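PDB 2OPT: ActII protein from Streptomyces coelicolor, which is a TetR-family transcriptional repressor that probably binds regulatory DNA and binds the antibiotic actinorhodin and its precursor (S)-DNPA. Local coordinates for residues E148-R152 with S194-R200. Numbering follows the deposited sequence.
Sequences EQSSR and SLDSDRR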
ATOM      1  N   GLU A 148      -4.769  -0.111  -7.243  1.00 64.78           N
ATOM      2  CA  GLU A 148      -4.155   0.357  -8.455  1.00 71.67           C
ATOM      3  C   GLU A 148      -4.612  -0.353  -9.742  1.00 71.90           C
ATOM      4  O   GLU A 148      -4.544   0.236 -10.804  1.00 76.90           O
ATOM      5  CB  GLU A 148      -2.646   0.314  -8.289  1.00 73.66           C
ATOM      6  CG  GLU A 148      -1.928  -0.712  -9.109  1.00 74.49           C
ATOM      7  CD  GLU A 148      -0.651  -0.134  -9.607  1.00 86.48           C
ATOM      8  OE1 GLU A 148       0.301  -0.063  -8.792  1.00 89.92           O
ATOM      9  OE2 GLU A 148      -0.611   0.302 -10.788  1.00 93.69           O
ATOM     10  N   GLN A 149      -5.066  -1.607  -9.663  1.00 68.18           N
ATOM     11  CA  GLN A 149      -5.703  -2.227 -10.832  1.00 70.06           C
ATOM     12  C   GLN A 149      -6.939  -1.402 -11.210  1.00 74.51           C
ATOM     13  O   GLN A 149      -7.256  -1.237 -12.414  1.00 79.35           O
ATOM     14  CB  GLN A 149      -6.040  -3.726 -10.610  1.00 66.03           C
ATOM     15  CG  GLN A 149      -6.941  -4.379 -11.742  1.00 67.20           C
ATOM     16  CD  GLN A 149      -6.639  -5.862 -12.037  1.00 67.42           C
ATOM     17  OE1 GLN A 149      -7.137  -6.433 -13.020  1.00 72.85           O
ATOM     18  NE2 GLN A 149      -5.844  -6.483 -11.185  1.00 63.48           N
ATOM     19  N   SER A 150      -7.596  -0.863 -10.175  1.00108.29           N
ATOM     20  CA  SER A 150      -8.739   0.038 -10.313  1.00114.86           C
ATOM     21  C   SER A 150      -8.354   1.478 -10.666  1.00117.84           C
ATOM     22  O   SER A 150      -9.096   2.153 -11.377  1.00123.05           O
ATOM     23  CB  SER A 150      -9.591   0.021  -9.045  1.00119.93           C
ATOM     24  OG  SER A 150     -10.287  -1.208  -8.936  1.00120.28           O
ATOM     25  N   SER A 151      -7.206   1.947 -10.172  1.00117.01           N
ATOM     26  CA  SER A 151      -6.687   3.278 -10.528  1.00120.98           C
ATOM     27  C   SER A 151      -6.102   3.345 -11.954  1.00116.73           C
ATOM     28  O   SER A 151      -5.404   4.307 -12.301  1.00118.38           O
ATOM     29  CB  SER A 151      -5.657   3.759  -9.496  1.00123.73           C
ATOM     30  OG  SER A 151      -6.288   4.228  -8.319  1.00132.57           O
ATOM     31  N   ARG A 152      -6.396   2.319 -12.762  1.00113.16           N
ATOM     32  CA  ARG A 152      -6.010   2.243 -14.183  1.00111.58           C
ATOM     33  C   ARG A 152      -7.111   1.595 -15.063  1.00114.83           C
ATOM     34  O   ARG A 152      -6.951   1.489 -16.290  1.00115.59           O
ATOM     35  CB  ARG A 152      -4.657   1.520 -14.342  1.00105.73           C
ATOM     36  CG  ARG A 152      -4.732  -0.008 -14.343  1.00105.50           C
ATOM     37  CD  ARG A 152      -3.647  -0.643 -13.463  1.00106.52           C
ATOM     38  NE  ARG A 152      -2.395  -0.940 -14.165  1.00107.96           N
ATOM     39  CZ  ARG A 152      -1.417  -1.738 -13.697  1.00109.85           C
ATOM     40  NH1 ARG A 152      -1.517  -2.351 -12.506  1.00111.73           N
ATOM     41  NH2 ARG A 152      -0.326  -1.939 -14.436  1.00110.20           N
ATOM     42  N   SER A 194       5.048  -1.405 -18.585  1.00 68.36           N
ATOM     43  CA  SER A 194       4.089  -2.383 -19.078  1.00 70.41           C
ATOM     44  C   SER A 194       3.374  -2.997 -17.917  1.00 66.53           C
ATOM     45  O   SER A 194       2.179  -2.797 -17.760  1.00 69.65           O
ATOM     46  CB  SER A 194       4.762  -3.493 -19.940  1.00 71.82           C
ATOM     47  OG  SER A 194       5.437  -2.981 -21.111  1.00 76.03           O
ATOM     48  N   LEU A 195       4.135  -3.678 -17.069  1.00 61.28           N
ATOM     49  CA  LEU A 195       3.625  -4.850 -16.343  1.00 58.40           C
ATOM     50  C   LEU A 195       2.091  -4.992 -16.199  1.00 59.09           C
ATOM     51  O   LEU A 195       1.438  -4.203 -15.504  1.00 61.00           O
ATOM     52  CB  LEU A 195       4.386  -5.102 -15.022  1.00 55.63           C
ATOM     53  CG  LEU A 195       5.652  -5.947 -15.262  1.00 56.89           C
ATOM     54  CD1 LEU A 195       6.221  -6.534 -13.985  1.00 53.90           C
ATOM     55  CD2 LEU A 195       5.410  -7.075 -16.326  1.00 56.18           C
ATOM     56  N   ASP A 196       1.516  -6.013 -16.829  1.00 58.80           N
ATOM     57  CA  ASP A 196       0.107  -6.218 -16.629  1.00 58.67           C
ATOM     58  C   ASP A 196      -0.145  -6.602 -15.193  1.00 53.15           C
ATOM     59  O   ASP A 196       0.734  -7.165 -14.537  1.00 49.83           O
ATOM     60  CB  ASP A 196      -0.488  -7.215 -17.609  1.00 63.32           C
ATOM     61  CG  ASP A 196       0.095  -8.595 -17.477  1.00 64.44           C
ATOM     62  OD1 ASP A 196       1.284  -8.768 -17.820  1.00 68.28           O
ATOM     63  OD2 ASP A 196      -0.656  -9.504 -17.083  1.00 66.08           O
ATOM     64  N   SER A 197      -1.335  -6.265 -14.709  1.00 52.72           N
ATOM     65  CA  SER A 197      -1.751  -6.556 -13.341  1.00 51.09           C
ATOM     66  C   SER A 197      -1.529  -7.986 -12.887  1.00 46.90           C
ATOM     67  O   SER A 197      -1.104  -8.223 -11.772  1.00 47.53           O
ATOM     68  CB  SER A 197      -3.225  -6.171 -13.159  1.00 54.57           C
ATOM     69  OG  SER A 197      -3.307  -4.748 -13.170  1.00 64.24           O
ATOM     70  N   ASP A 198      -1.909  -8.947 -13.717  1.00 43.11           N
ATOM     71  CA  ASP A 198      -1.784 -10.357 -13.378  1.00 41.51           C
ATOM     72  C   ASP A 198      -0.313 -10.689 -13.113  1.00 39.73           C
ATOM     73  O   ASP A 198       0.041 -11.378 -12.152  1.00 38.14           O
ATOM     74  CB  ASP A 198      -2.269 -11.188 -14.536  1.00 43.65           C
ATOM     75  CG  ASP A 198      -3.796 -11.300 -14.606  1.00 46.12           C
ATOM     76  OD1 ASP A 198      -4.502 -10.760 -13.737  1.00 45.34           O
ATOM     77  OD2 ASP A 198      -4.297 -11.947 -15.563  1.00 52.84           O
ATOM     78  N   ARG A 199       0.544 -10.165 -13.969  1.00 39.20           N
ATOM     79  CA  ARG A 199       1.934 -10.465 -13.909  1.00 37.59           C
ATOM     80  C   ARG A 199       2.499  -9.853 -12.651  1.00 36.08           C
ATOM     81  O   ARG A 199       3.145 -10.565 -11.924  1.00 35.94           O
ATOM     82  CB  ARG A 199       2.657  -9.956 -15.164  1.00 39.36           C
ATOM     83  CG  ARG A 199       4.156 -10.345 -15.268  1.00 40.69           C
ATOM     84  CD  ARG A 199       4.397 -11.856 -15.098  1.00 44.43           C
ATOM     85  NE  ARG A 199       5.838 -12.122 -15.162  1.00 48.91           N
ATOM     86  CZ  ARG A 199       6.478 -13.146 -14.596  1.00 48.87           C
ATOM     87  NH1 ARG A 199       5.823 -14.066 -13.891  1.00 46.89           N
ATOM     88  NH2 ARG A 199       7.797 -13.244 -14.745  1.00 52.01           N
ATOM     89  N   ARG A 200       2.229  -8.567 -12.378  1.00 35.23           N
ATOM     90  CA  ARG A 200       2.716  -7.898 -11.144  1.00 35.14           C
ATOM     91  C   ARG A 200       2.193  -8.644  -9.939  1.00 32.57           C
ATOM     92  O   ARG A 200       2.925  -9.041  -9.081  1.00 32.11           O
ATOM     93  CB  ARG A 200       2.159  -6.477 -11.014  1.00 36.93           C
ATOM     94  CG  ARG A 200       2.631  -5.446 -11.998  1.00 40.90           C
ATOM     95  CD  ARG A 200       1.693  -4.190 -11.980  1.00 41.82           C
ATOM     96  NE  ARG A 200       1.691  -3.520 -10.684  1.00 50.01           N
ATOM     97  CZ  ARG A 200       2.691  -2.750 -10.241  1.00 52.71           C
ATOM     98  NH1 ARG A 200       3.764  -2.554 -11.008  1.00 51.90           N
ATOM     99  NH2 ARG A 200       2.629  -2.186  -9.032  1.00 58.61           N
TER
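E148 bridges two arginines, one on each segment. Its OE1 lies 3.2 Å from R200 NH2, and its OE2 3.3 Å from R152 NH1. In both pairs the oxygen stands well out of the guanidinium plane, OE2 above one face of R152 and displaced toward the rim. Neither arginine aims an N-H at the oxygen it faces, so these two bridges rest on charge alone. R200 finds directed partners elsewhere: its NE, NH1 and NH2 are all hydrogen-bonded outside the two segments, and E145 forms a further salt bridge with NE. The shared carboxylate probably offsets the approach of the two cations, R152 NH1 being 3.9 Å from R200 NE with the guanidinium planes 75° apart.

R152 supplies the single hydrogen bond across the contact, from NH2 to the backbone O of L195 at 3.1 Å; an N-H...O angle of 121° makes it weak. The R152 side chain reaches there by bending at chi2 (-135°) and again at chi3, which also lays CD of R200 at the guanidinium edge. S197 OG comes within 3.1 Å of R152 NH1, over the face opposite E148 OE2, but the angle is too poor for a hydrogen bond.

In the all-helical ligand-binding domain of this TetR-like protein, these residues join the C-terminal end of helix 128-150 to the first turn of helix 197-219. D196 is the N-cap of the latter: OD2 accepts weakly from R199 N at 3.4 Å, while its backbone O takes R200 N at 3.0 Å. Beyond the cap, R199 NE forms a salt bridge with E129 of the second subunit, and R200 packs on its Y133. Facing helix 75-92, the Q149 side chain lies against S197 CB, while D198 OD1 pairs with R87.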